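Local coordinates for GST N-terminal domain-containing protein (PDB 3IC8) that is of unknown function but has a glutathione-transferase-like architecture and probably binds glutathione through its thioredoxin-like N-terminal domain, at residues A15-L20 with V185-W190; H154-F159 with A199-D204; L286-E289 with V295-V298. All blocks are in the same frame, centred on the assembly; numbering follows the deposited sequence.

Interaction 1: residues A15-L20 with V185-W190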
ATOM      1  N   ALA A  15      19.901   9.876  11.656  1.00 23.62           N
ATOM      2  CA  ALA A  15      20.453   9.818  10.337  1.00 23.37           C
ATOM      3  C   ALA A  15      19.457   9.451   9.265  1.00 23.73           C
ATOM      4  O   ALA A  15      19.832   9.228   8.158  1.00 24.19           O
ATOM      5  CB  ALA A  15      21.578   8.873  10.316  1.00 23.32           C
ATOM      6  N   GLU A  16      18.198   9.330   9.616  1.00 23.53           N
ATOM      7  CA  GLU A  16      17.163   8.973   8.674  1.00 23.12           C
ATOM      8  C   GLU A  16      16.902   9.980   7.581  1.00 23.41           C
ATOM      9  O   GLU A  16      16.640   9.629   6.480  1.00 24.07           O
ATOM     10  CB  GLU A  16      15.894   8.582   9.399  1.00 22.79           C
ATOM     11  CG  GLU A  16      14.823   8.038   8.542  1.00 23.49           C
ATOM     12  CD  GLU A  16      15.085   6.650   8.021  1.00 26.42           C
ATOM     13  OE1 GLU A  16      14.251   6.193   7.254  1.00 27.85           O
ATOM     14  OE2 GLU A  16      16.090   6.023   8.357  1.00 23.61           O
ATOM     15  N   LYS A  17      16.968  11.252   7.898  1.00 23.45           N
ATOM     16  CA  LYS A  17      16.654  12.245   6.920  1.00 23.46           C
ATOM     17  C   LYS A  17      17.599  12.132   5.744  1.00 22.98           C
ATOM     18  O   LYS A  17      17.168  12.176   4.647  1.00 23.56           O
ATOM     19  CB  LYS A  17      16.687  13.640   7.533  1.00 23.30           C
ATOM     20  CG  LYS A  17      16.818  14.765   6.543  1.00 24.75           C
ATOM     21  CD  LYS A  17      16.190  16.036   6.996  1.00 27.19           C
ATOM     22  CE  LYS A  17      17.168  16.960   7.656  1.00 28.11           C
ATOM     23  NZ  LYS A  17      17.185  18.268   7.031  1.00 30.93           N
ATOM     24  N   ALA A  18      18.876  11.950   5.979  1.00 22.51           N
ATOM     25  CA  ALA A  18      19.849  11.848   4.907  1.00 22.86           C
ATOM     26  C   ALA A  18      19.641  10.665   3.994  1.00 22.95           C
ATOM     27  O   ALA A  18      19.859  10.751   2.828  1.00 23.56           O
ATOM     28  CB  ALA A  18      21.191  11.818   5.455  1.00 22.76           C
ATOM     29  N   ARG A  19      19.234   9.556   4.566  1.00 22.70           N
ATOM     30  CA  ARG A  19      18.905   8.366   3.847  1.00 23.00           C
ATOM     31  C   ARG A  19      17.712   8.551   2.918  1.00 22.73           C
ATOM     32  O   ARG A  19      17.691   8.052   1.829  1.00 22.62           O
ATOM     33  CB  ARG A  19      18.615   7.287   4.873  1.00 22.87           C
ATOM     34  CG  ARG A  19      19.545   6.151   4.847  1.00 23.91           C
ATOM     35  CD  ARG A  19      20.154   5.780   6.172  1.00 24.09           C
ATOM     36  NE  ARG A  19      19.268   5.820   7.320  1.00 25.89           N
ATOM     37  CZ  ARG A  19      19.684   5.827   8.572  1.00 25.27           C
ATOM     38  NH1 ARG A  19      20.949   5.791   8.850  1.00 26.47           N
ATOM     39  NH2 ARG A  19      18.840   5.885   9.549  1.00 23.91           N
ATOM     40  N   LEU A  20      16.702   9.247   3.396  1.00 22.00           N
ATOM     41  CA  LEU A  20      15.546   9.590   2.606  1.00 21.37           C
ATOM     42  C   LEU A  20      15.934  10.502   1.491  1.00 21.20           C
ATOM     43  O   LEU A  20      15.395  10.434   0.438  1.00 22.20           O
ATOM     44  CB  LEU A  20      14.423  10.170   3.444  1.00 20.86           C
ATOM     45  CG  LEU A  20      13.802   9.200   4.420  1.00 21.13           C
ATOM     46  CD1 LEU A  20      13.080   9.879   5.505  1.00 19.19           C
ATOM     47  CD2 LEU A  20      12.954   8.189   3.782  1.00 19.42           C
ATOM     48  N   VAL A 185      10.333  18.122   7.581  1.00 24.34           N
ATOM     49  CA  VAL A 185       9.168  17.895   8.389  1.00 23.06           C
ATOM     50  C   VAL A 185       8.918  16.432   8.693  1.00 23.13           C
ATOM     51  O   VAL A 185       8.569  16.074   9.776  1.00 22.81           O
ATOM     52  CB  VAL A 185       7.930  18.547   7.813  1.00 22.97           C
ATOM     53  CG1 VAL A 185       6.755  18.192   8.635  1.00 22.10           C
ATOM     54  CG2 VAL A 185       8.091  20.015   7.804  1.00 19.75           C
ATOM     55  N   ALA A 186       9.094  15.591   7.710  1.00 23.04           N
ATOM     56  CA  ALA A 186       8.897  14.174   7.883  1.00 22.95           C
ATOM     57  C   ALA A 186       9.854  13.567   8.878  1.00 23.13           C
ATOM     58  O   ALA A 186       9.497  12.710   9.597  1.00 23.40           O
ATOM     59  CB  ALA A 186       8.979  13.477   6.592  1.00 22.53           C
ATOM     60  N   HIS A 187      11.068  14.052   8.919  1.00 23.21           N
ATOM     61  CA  HIS A 187      12.042  13.510   9.814  1.00 23.59           C
ATOM     62  C   HIS A 187      11.591  13.663  11.236  1.00 24.30           C
ATOM     63  O   HIS A 187      11.744  12.762  12.003  1.00 24.26           O
ATOM     64  CB  HIS A 187      13.363  14.228   9.631  1.00 24.06           C
ATOM     65  CG  HIS A 187      14.493  13.643  10.398  1.00 23.03           C
ATOM     66  ND1 HIS A 187      14.597  12.305  10.662  1.00 24.78           N
ATOM     67  CD2 HIS A 187      15.585  14.215  10.937  1.00 22.96           C
ATOM     68  CE1 HIS A 187      15.704  12.077  11.330  1.00 23.72           C
ATOM     69  NE2 HIS A 187      16.321  13.221  11.512  1.00 23.04           N
ATOM     70  N   THR A 188      11.019  14.799  11.593  1.00 23.98           N
ATOM     71  CA  THR A 188      10.574  15.000  12.960  1.00 23.38           C
ATOM     72  C   THR A 188       9.494  14.027  13.373  1.00 23.83           C
ATOM     73  O   THR A 188       9.506  13.514  14.438  1.00 24.43           O
ATOM     74  CB  THR A 188      10.144  16.488  13.277  1.00 23.24           C
ATOM     75  OG1 THR A 188       8.796  16.734  12.902  1.00 21.66           O
ATOM     76  CG2 THR A 188      11.000  17.453  12.605  1.00 20.77           C
ATOM     77  N   LEU A 189       8.558  13.780  12.486  1.00 23.96           N
ATOM     78  CA  LEU A 189       7.460  12.874  12.718  1.00 24.73           C
ATOM     79  C   LEU A 189       7.875  11.428  12.859  1.00 25.06           C
ATOM     80  O   LEU A 189       7.220  10.652  13.473  1.00 24.65           O
ATOM     81  CB  LEU A 189       6.440  13.019  11.628  1.00 24.66           C
ATOM     82  CG  LEU A 189       5.953  14.431  11.513  1.00 24.67           C
ATOM     83  CD1 LEU A 189       4.795  14.465  10.648  1.00 24.63           C
ATOM     84  CD2 LEU A 189       5.614  14.987  12.832  1.00 24.89           C
ATOM     85  N   TRP A 190       8.978  11.094  12.238  1.00 24.94           N
ATOM     86  CA  TRP A 190       9.516   9.772  12.233  1.00 25.43           C
ATOM     87  C   TRP A 190       9.878   9.367  13.651  1.00 25.68           C
ATOM     88  O   TRP A 190       9.721   8.241  14.030  1.00 25.80           O
ATOM     89  CB  TRP A 190      10.695   9.734  11.279  1.00 25.15           C
ATOM     90  CG  TRP A 190      11.508   8.546  11.313  1.00 24.85           C
ATOM     91  CD1 TRP A 190      12.770   8.463  11.700  1.00 23.92           C
ATOM     92  CD2 TRP A 190      11.126   7.253  10.903  1.00 25.80           C
ATOM     93  NE1 TRP A 190      13.221   7.204  11.583  1.00 25.31           N
ATOM     94  CE2 TRP A 190      12.218   6.432  11.090  1.00 23.98           C
ATOM     95  CE3 TRP A 190       9.951   6.709  10.408  1.00 26.60           C
ATOM     96  CZ2 TRP A 190      12.183   5.102  10.814  1.00 25.40           C
ATOM     97  CZ3 TRP A 190       9.921   5.393  10.126  1.00 27.00           C
ATOM     98  CH2 TRP A 190      11.025   4.598  10.329  1.00 26.26           C
TER

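Interaction 2: residues H154-F159 with A199-D204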
ATOM      1  N   HIS A 154       2.156  21.730  25.082  1.00 22.04           N
ATOM      2  CA  HIS A 154       1.252  22.833  24.908  1.00 21.58           C
ATOM      3  C   HIS A 154       1.288  23.394  23.516  1.00 21.24           C
ATOM      4  O   HIS A 154       0.299  23.720  22.965  1.00 20.45           O
ATOM      5  CB  HIS A 154       1.686  23.885  25.904  1.00 21.99           C
ATOM      6  CG  HIS A 154       0.878  25.132  25.894  1.00 22.88           C
ATOM      7  ND1 HIS A 154       1.352  26.309  25.382  1.00 25.07           N
ATOM      8  CD2 HIS A 154      -0.347  25.405  26.381  1.00 23.54           C
ATOM      9  CE1 HIS A 154       0.445  27.249  25.530  1.00 25.70           C
ATOM     10  NE2 HIS A 154      -0.592  26.724  26.138  1.00 26.26           N
ATOM     11  N   GLN A 155       2.475  23.525  22.975  1.00 21.25           N
ATOM     12  CA  GLN A 155       2.685  23.987  21.616  1.00 21.47           C
ATOM     13  C   GLN A 155       2.354  23.081  20.443  1.00 21.47           C
ATOM     14  O   GLN A 155       2.022  23.552  19.400  1.00 21.04           O
ATOM     15  CB  GLN A 155       4.047  24.640  21.466  1.00 21.11           C
ATOM     16  CG  GLN A 155       4.143  25.885  22.261  1.00 21.40           C
ATOM     17  CD  GLN A 155       5.468  26.539  22.171  1.00 22.41           C
ATOM     18  OE1 GLN A 155       6.403  25.971  21.677  1.00 23.72           O
ATOM     19  NE2 GLN A 155       5.551  27.754  22.630  1.00 22.12           N
ATOM     20  N   TRP A 156       2.458  21.779  20.630  1.00 20.94           N
ATOM     21  CA  TRP A 156       2.497  20.839  19.536  1.00 20.91           C
ATOM     22  C   TRP A 156       1.267  20.809  18.669  1.00 21.58           C
ATOM     23  O   TRP A 156       1.338  20.636  17.496  1.00 21.68           O
ATOM     24  CB  TRP A 156       2.810  19.450  20.046  1.00 20.61           C
ATOM     25  CG  TRP A 156       2.874  18.460  18.999  1.00 19.84           C
ATOM     26  CD1 TRP A 156       1.935  17.568  18.698  1.00 20.22           C
ATOM     27  CD2 TRP A 156       3.921  18.264  18.077  1.00 17.57           C
ATOM     28  NE1 TRP A 156       2.318  16.813  17.661  1.00 19.51           N
ATOM     29  CE2 TRP A 156       3.549  17.220  17.258  1.00 18.07           C
ATOM     30  CE3 TRP A 156       5.147  18.866  17.873  1.00 15.92           C
ATOM     31  CZ2 TRP A 156       4.353  16.755  16.253  1.00 18.19           C
ATOM     32  CZ3 TRP A 156       5.931  18.409  16.903  1.00 16.73           C
ATOM     33  CH2 TRP A 156       5.538  17.372  16.087  1.00 16.84           C
ATOM     34  N   PRO A 157       0.133  20.948  19.292  1.00 22.11           N
ATOM     35  CA  PRO A 157      -1.138  20.915  18.618  1.00 22.42           C
ATOM     36  C   PRO A 157      -1.316  22.064  17.657  1.00 22.72           C
ATOM     37  O   PRO A 157      -1.999  21.928  16.689  1.00 23.06           O
ATOM     38  CB  PRO A 157      -2.105  20.986  19.772  1.00 22.63           C
ATOM     39  CG  PRO A 157      -1.419  20.450  20.821  1.00 22.41           C
ATOM     40  CD  PRO A 157      -0.050  20.866  20.729  1.00 21.75           C
ATOM     41  N   THR A 158      -0.710  23.190  17.945  1.00 22.68           N
ATOM     42  CA  THR A 158      -0.803  24.295  17.050  1.00 22.53           C
ATOM     43  C   THR A 158      -0.166  23.938  15.729  1.00 22.84           C
ATOM     44  O   THR A 158      -0.726  24.192  14.710  1.00 23.13           O
ATOM     45  CB  THR A 158      -0.111  25.523  17.639  1.00 22.64           C
ATOM     46  OG1 THR A 158      -0.846  25.994  18.746  1.00 20.55           O
ATOM     47  CG2 THR A 158      -0.031  26.588  16.665  1.00 21.91           C
ATOM     48  N   PHE A 159       1.019  23.359  15.755  1.00 23.21           N
ATOM     49  CA  PHE A 159       1.687  22.954  14.534  1.00 23.43           C
ATOM     50  C   PHE A 159       0.996  21.859  13.766  1.00 23.52           C
ATOM     51  O   PHE A 159       0.936  21.912  12.585  1.00 23.50           O
ATOM     52  CB  PHE A 159       3.108  22.466  14.777  1.00 23.48           C
ATOM     53  CG  PHE A 159       3.952  23.344  15.622  1.00 23.71           C
ATOM     54  CD1 PHE A 159       4.144  24.654  15.318  1.00 22.42           C
ATOM     55  CD2 PHE A 159       4.617  22.822  16.690  1.00 22.03           C
ATOM     56  CE1 PHE A 159       4.926  25.409  16.079  1.00 23.71           C
ATOM     57  CE2 PHE A 159       5.395  23.582  17.436  1.00 22.18           C
ATOM     58  CZ  PHE A 159       5.550  24.879  17.138  1.00 21.37           C
ATOM     59  N   ALA A 199       2.900   8.064  19.018  1.00 21.64           N
ATOM     60  CA  ALA A 199       2.297   7.965  17.706  1.00 21.25           C
ATOM     61  C   ALA A 199       1.019   8.783  17.479  1.00 20.33           C
ATOM     62  O   ALA A 199       0.775   9.255  16.409  1.00 20.19           O
ATOM     63  CB  ALA A 199       2.101   6.567  17.355  1.00 21.32           C
ATOM     64  N   PRO A 200       0.231   8.960  18.516  1.00 19.82           N
ATOM     65  CA  PRO A 200      -0.979   9.755  18.433  1.00 19.64           C
ATOM     66  C   PRO A 200      -0.680  11.213  18.137  1.00 19.10           C
ATOM     67  O   PRO A 200      -1.500  11.914  17.637  1.00 19.50           O
ATOM     68  CB  PRO A 200      -1.574   9.582  19.813  1.00 19.72           C
ATOM     69  CG  PRO A 200      -1.089   8.356  20.248  1.00 19.59           C
ATOM     70  CD  PRO A 200       0.280   8.271  19.802  1.00 19.80           C
ATOM     71  N   PHE A 201       0.520  11.649  18.445  1.00 17.39           N
ATOM     72  CA  PHE A 201       0.914  12.978  18.110  1.00 16.28           C
ATOM     73  C   PHE A 201       0.915  13.195  16.609  1.00 16.00           C
ATOM     74  O   PHE A 201       0.641  14.275  16.169  1.00 14.38           O
ATOM     75  CB  PHE A 201       2.271  13.294  18.693  1.00 15.84           C
ATOM     76  CG  PHE A 201       2.258  13.494  20.142  1.00 14.95           C
ATOM     77  CD1 PHE A 201       1.539  14.507  20.697  1.00 15.79           C
ATOM     78  CD2 PHE A 201       2.987  12.690  20.958  1.00 13.38           C
ATOM     79  CE1 PHE A 201       1.542  14.690  22.019  1.00 14.09           C
ATOM     80  CE2 PHE A 201       2.974  12.859  22.262  1.00 14.84           C
ATOM     81  CZ  PHE A 201       2.250  13.862  22.802  1.00 15.15           C
ATOM     82  N   VAL A 202       1.169  12.139  15.859  1.00 15.59           N
ATOM     83  CA  VAL A 202       0.921  12.132  14.443  1.00 16.33           C
ATOM     84  C   VAL A 202      -0.430  11.571  14.004  1.00 16.91           C
ATOM     85  O   VAL A 202      -1.111  12.165  13.232  1.00 16.83           O
ATOM     86  CB  VAL A 202       1.969  11.353  13.730  1.00 15.89           C
ATOM     87  CG1 VAL A 202       1.810  11.504  12.287  1.00 15.39           C
ATOM     88  CG2 VAL A 202       3.287  11.783  14.140  1.00 15.55           C
ATOM     89  N   ASP A 203      -0.804  10.412  14.507  1.00 17.22           N
ATOM     90  CA  ASP A 203      -1.939   9.663  13.998  1.00 17.71           C
ATOM     91  C   ASP A 203      -3.301  10.343  14.176  1.00 18.16           C
ATOM     92  O   ASP A 203      -4.235  10.034  13.486  1.00 18.36           O
ATOM     93  CB  ASP A 203      -1.928   8.231  14.527  1.00 17.56           C
ATOM     94  CG  ASP A 203      -0.807   7.403  13.950  1.00 18.00           C
ATOM     95  OD1 ASP A 203      -0.205   7.822  12.980  1.00 20.41           O
ATOM     96  OD2 ASP A 203      -0.508   6.339  14.462  1.00 17.81           O
ATOM     97  N   ASP A 204      -3.366  11.272  15.114  1.00 17.92           N
ATOM     98  CA  ASP A 204      -4.540  12.059  15.404  1.00 18.54           C
ATOM     99  C   ASP A 204      -4.903  13.013  14.306  1.00 18.34           C
ATOM    100  O   ASP A 204      -5.976  13.540  14.294  1.00 18.27           O
ATOM    101  CB  ASP A 204      -4.367  12.838  16.675  1.00 18.66           C
ATOM    102  CG  ASP A 204      -4.581  12.013  17.858  1.00 21.72           C
ATOM    103  OD1 ASP A 204      -4.577  12.528  18.968  1.00 24.89           O
ATOM    104  OD2 ASP A 204      -4.744  10.821  17.679  1.00 25.64           O
TER

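Interaction 3: residues L286-E289 with V295-V298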
ATOM      1  N   LEU A 286      37.611  24.259   2.604  1.00 24.91           N
ATOM      2  CA  LEU A 286      38.844  24.324   3.267  1.00 25.50           C
ATOM      3  C   LEU A 286      39.691  23.125   2.902  1.00 25.52           C
ATOM      4  O   LEU A 286      39.198  22.037   2.753  1.00 25.05           O
ATOM      5  CB  LEU A 286      38.549  24.525   4.739  1.00 25.60           C
ATOM      6  CG  LEU A 286      39.407  24.066   5.864  1.00 24.95           C
ATOM      7  CD1 LEU A 286      38.673  24.291   7.132  1.00 24.68           C
ATOM      8  CD2 LEU A 286      39.636  22.627   5.625  1.00 24.40           C
ATOM      9  N   ARG A 287      40.973  23.386   2.691  1.00 25.63           N
ATOM     10  CA  ARG A 287      41.936  22.406   2.248  1.00 25.95           C
ATOM     11  C   ARG A 287      42.736  21.951   3.433  1.00 25.78           C
ATOM     12  O   ARG A 287      43.178  22.740   4.196  1.00 25.94           O
ATOM     13  CB  ARG A 287      42.847  23.000   1.185  1.00 26.13           C
ATOM     14  CG  ARG A 287      43.845  22.045   0.583  1.00 26.85           C
ATOM     15  CD  ARG A 287      45.115  22.753   0.175  1.00 29.05           C
ATOM     16  NE  ARG A 287      45.743  22.161  -0.995  1.00 30.91           N
ATOM     17  CZ  ARG A 287      46.933  21.566  -0.992  1.00 32.37           C
ATOM     18  NH1 ARG A 287      47.643  21.471   0.111  1.00 32.36           N
ATOM     19  NH2 ARG A 287      47.414  21.058  -2.104  1.00 32.14           N
ATOM     20  N   ARG A 288      42.876  20.655   3.603  1.00 25.83           N
ATOM     21  CA  ARG A 288      43.718  20.111   4.639  1.00 25.76           C
ATOM     22  C   ARG A 288      44.395  18.873   4.125  1.00 26.09           C
ATOM     23  O   ARG A 288      43.917  18.260   3.221  1.00 26.16           O
ATOM     24  CB  ARG A 288      42.915  19.794   5.883  1.00 25.34           C
ATOM     25  CG  ARG A 288      41.710  18.978   5.635  1.00 25.52           C
ATOM     26  CD  ARG A 288      41.034  18.627   6.896  1.00 25.31           C
ATOM     27  NE  ARG A 288      41.827  17.742   7.708  1.00 25.51           N
ATOM     28  CZ  ARG A 288      41.804  16.428   7.609  1.00 24.39           C
ATOM     29  NH1 ARG A 288      41.016  15.846   6.749  1.00 21.73           N
ATOM     30  NH2 ARG A 288      42.553  15.704   8.398  1.00 24.55           N
ATOM     31  N   GLU A 289      45.521  18.510   4.706  1.00 26.63           N
ATOM     32  CA  GLU A 289      46.247  17.341   4.264  1.00 27.18           C
ATOM     33  C   GLU A 289      46.314  16.331   5.382  1.00 27.30           C
ATOM     34  O   GLU A 289      46.709  16.656   6.459  1.00 27.52           O
ATOM     35  CB  GLU A 289      47.643  17.758   3.828  1.00 27.34           C
ATOM     36  CG  GLU A 289      48.516  16.648   3.307  1.00 29.30           C
ATOM     37  CD  GLU A 289      49.726  17.159   2.554  1.00 32.22           C
ATOM     38  OE1 GLU A 289      50.068  18.342   2.702  1.00 33.91           O
ATOM     39  OE2 GLU A 289      50.335  16.376   1.811  1.00 32.86           O
ATOM     40  N   VAL A 295      45.467  14.977   0.483  1.00 23.43           N
ATOM     41  CA  VAL A 295      44.897  16.288   0.376  1.00 22.91           C
ATOM     42  C   VAL A 295      43.412  16.184   0.189  1.00 23.00           C
ATOM     43  O   VAL A 295      42.939  15.425  -0.623  1.00 22.98           O
ATOM     44  CB  VAL A 295      45.466  17.035  -0.783  1.00 22.99           C
ATOM     45  CG1 VAL A 295      44.772  18.324  -0.928  1.00 22.31           C
ATOM     46  CG2 VAL A 295      46.907  17.249  -0.591  1.00 22.42           C
ATOM     47  N   VAL A 296      42.689  16.976   0.955  1.00 22.31           N
ATOM     48  CA  VAL A 296      41.261  16.901   1.000  1.00 21.60           C
ATOM     49  C   VAL A 296      40.618  18.276   1.083  1.00 21.68           C
ATOM     50  O   VAL A 296      41.157  19.181   1.666  1.00 21.41           O
ATOM     51  CB  VAL A 296      40.881  16.078   2.189  1.00 21.83           C
ATOM     52  CG1 VAL A 296      39.912  16.771   3.011  1.00 21.84           C
ATOM     53  CG2 VAL A 296      40.413  14.759   1.776  1.00 20.99           C
ATOM     54  N   HIS A 297      39.451  18.415   0.489  1.00 21.15           N
ATOM     55  CA  HIS A 297      38.690  19.638   0.576  1.00 20.86           C
ATOM     56  C   HIS A 297      37.467  19.361   1.417  1.00 20.63           C
ATOM     57  O   HIS A 297      36.765  18.422   1.160  1.00 20.39           O
ATOM     58  CB  HIS A 297      38.211  20.066  -0.794  1.00 20.55           C
ATOM     59  CG  HIS A 297      39.195  20.869  -1.570  1.00 20.58           C
ATOM     60  ND1 HIS A 297      40.505  21.008  -1.203  1.00 21.38           N
ATOM     61  CD2 HIS A 297      39.049  21.571  -2.708  1.00 18.52           C
ATOM     62  CE1 HIS A 297      41.125  21.766  -2.079  1.00 20.53           C
ATOM     63  NE2 HIS A 297      40.261  22.124  -2.998  1.00 19.24           N
ATOM     64  N   VAL A 298      37.218  20.198   2.412  1.00 20.01           N
ATOM     65  CA  VAL A 298      36.082  20.060   3.293  1.00 18.76           C
ATOM     66  C   VAL A 298      35.128  21.235   3.169  1.00 18.66           C
ATOM     67  O   VAL A 298      35.523  22.359   3.235  1.00 18.42           O
ATOM     68  CB  VAL A 298      36.543  19.909   4.715  1.00 18.98           C
ATOM     69  CG1 VAL A 298      35.416  19.576   5.616  1.00 17.83           C
ATOM     70  CG2 VAL A 298      37.543  18.864   4.796  1.00 17.83           C
TER

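Interaction 1: residues A15-L20 with V185-W190
The interface between the thioredoxin-like N-terminal domain and the all-helical C-terminal domain of this glutathione-transferase-like chain runs through Glu16 and Lys17 on one helix and His187 and Trp190 on another. The short segments 16-20 and 185-190 run at 133° to each other with their axes 9.7 Å apart, and the backbones come nearest at Lys17 and His187. Two aliphatic stretches of charged side chains cover two flat rings. Lys17 CB sits over one face of the imidazole, 3.7 Å from the centroid of the His187 ring, a CH-pi contact made by the root of the side chain; the rest of Lys17 bends away, and its NZ forms a salt bridge with Asp99. The neighbouring Glu16 does the same to Trp190, one turn beyond His187: its CG lies 3.9 Å from the centroid of the five-membered ring of Trp190, displaced toward the NE1 rim, and Glu16 CG lies 3.5 Å from Trp190 NE1. With Glu16 CG anti to the backbone N (chi1 -173°), the methylene crosses the indole and the bend at chi2 leaves the carboxylate nearly parallel to the ring plane, 18° from it. Arg19 holds that carboxylate on its own helix, Arg19 NH2 to Glu16 OE2 at 3.0 Å and in the guanidinium plane, while OE1 bonds His220. The contact also buries His187 ND1 and Trp190 NE1, neither of which has a polar partner in the model. His187 NE2 makes a weak bond to Phe14 O, just ahead of helix 16-25. Behind the interface, helix 180-193 is backed by helix 88-110 at Val185 and Thr188 and by helix 206-216 at Ala186 and Leu189, and Trp190 also packs on Thr11 of the second subunit.

Interaction 2: residues H154-F159 with A199-D204
Trp156 extends its indole from helix 149-167 with CG anti to the backbone N (chi1 -180°), while Phe201 has CG anti to its own carbonyl carbon (chi1 -73°), and these two settings bring the rings together across the contact. The planes stand at 83° with the phenyl ring and the five-membered ring of the indole 5.2 Å apart at their centroids: an offset edge-to-face pair in which Phe201 turns its edge to the face of Trp156. The closest ring carbons are Trp156 CD1 and Phe201 CD1, at 3.7 Å. The same indole also reaches the backbone of its partner. Trp156 NE1 points almost straight at Phe201 O, which lies in the plane of the ring, but the 3.4 Å separation makes this a weak hydrogen bond. One residue is thus met by both the face and the N-H edge of the tryptophan. Leu192 of helix 180-193 touches both aromatic side chains, and helix 88-110 adds His105 against Trp156 and Leu109 against Phe201. The arrangement is aromatic packing within the helical C-terminal domain of the glutathione transferase fold, joining the short helix 200-203 to helix 149-167.

Interaction 3: residues L286-E289 with V295-V298
The guanidinium of Arg287 carries Val295 CG1 over the centre of one face, 3.9 Å from Arg287 CZ, while the imidazole of His297 is met at its edge by the same arginine's chain, Arg287 CG lying 3.8 Å from His297 CE1. The Arg287 side chain therefore spans Val295 and His297 of segment 295-298, with its guanidinium and the His297 ring 60° apart. Beneath these groups lies the antiparallel ladder of the beta hairpin formed by strands 284-290 and 296-300, in which Leu286 with Val298 and Arg288 with Val296 are hydrogen-bonded pairs and Arg287 with His297 is a non-hydrogen-bonded one. Val298 N reaches Leu286 O at 2.7 Å, and Arg288 N reaches Val296 O at 3.0 Å; each pair also has its reciprocal bond. On the face with Leu286, Val296 and Val298, with CG between N and the carbonyl carbon (chi1 51°), the Arg288 chain runs alongside Val296, with Arg288 CG 3.9 Å from Val296 CG1, and its CD approaches Val298 CG2. Arg288 NH1 then bonds Ala45 O, and NH2 forms a salt bridge with Asp290. Strand 272-279 flanks the hairpin beside Arg287, and strand 61-63 beside His297.

Overall arrangement
Interaction 1 joins the two domains, interaction 2 lies within the helical C-terminal domain, and interaction 3 is a hairpin of the late-chain strands. Interactions 1 and 2 have centres about 17 Å apart and alternate along the chain, their segments following in the order 15-20, 154-159, 185-190, 199-204; they touch through Leu189, whose CD2 lies 4.0 Å from Trp156 CH2, so helix 180-193 links the interface to the aromatic pair. Interaction 3 follows both in sequence, about 29 Å from interaction 1 and 44 Å from interaction 2 between centres. Its strand 296-300 borders strand 61-63, which carries the sheet of the N-terminal domain on into the C-terminal strands.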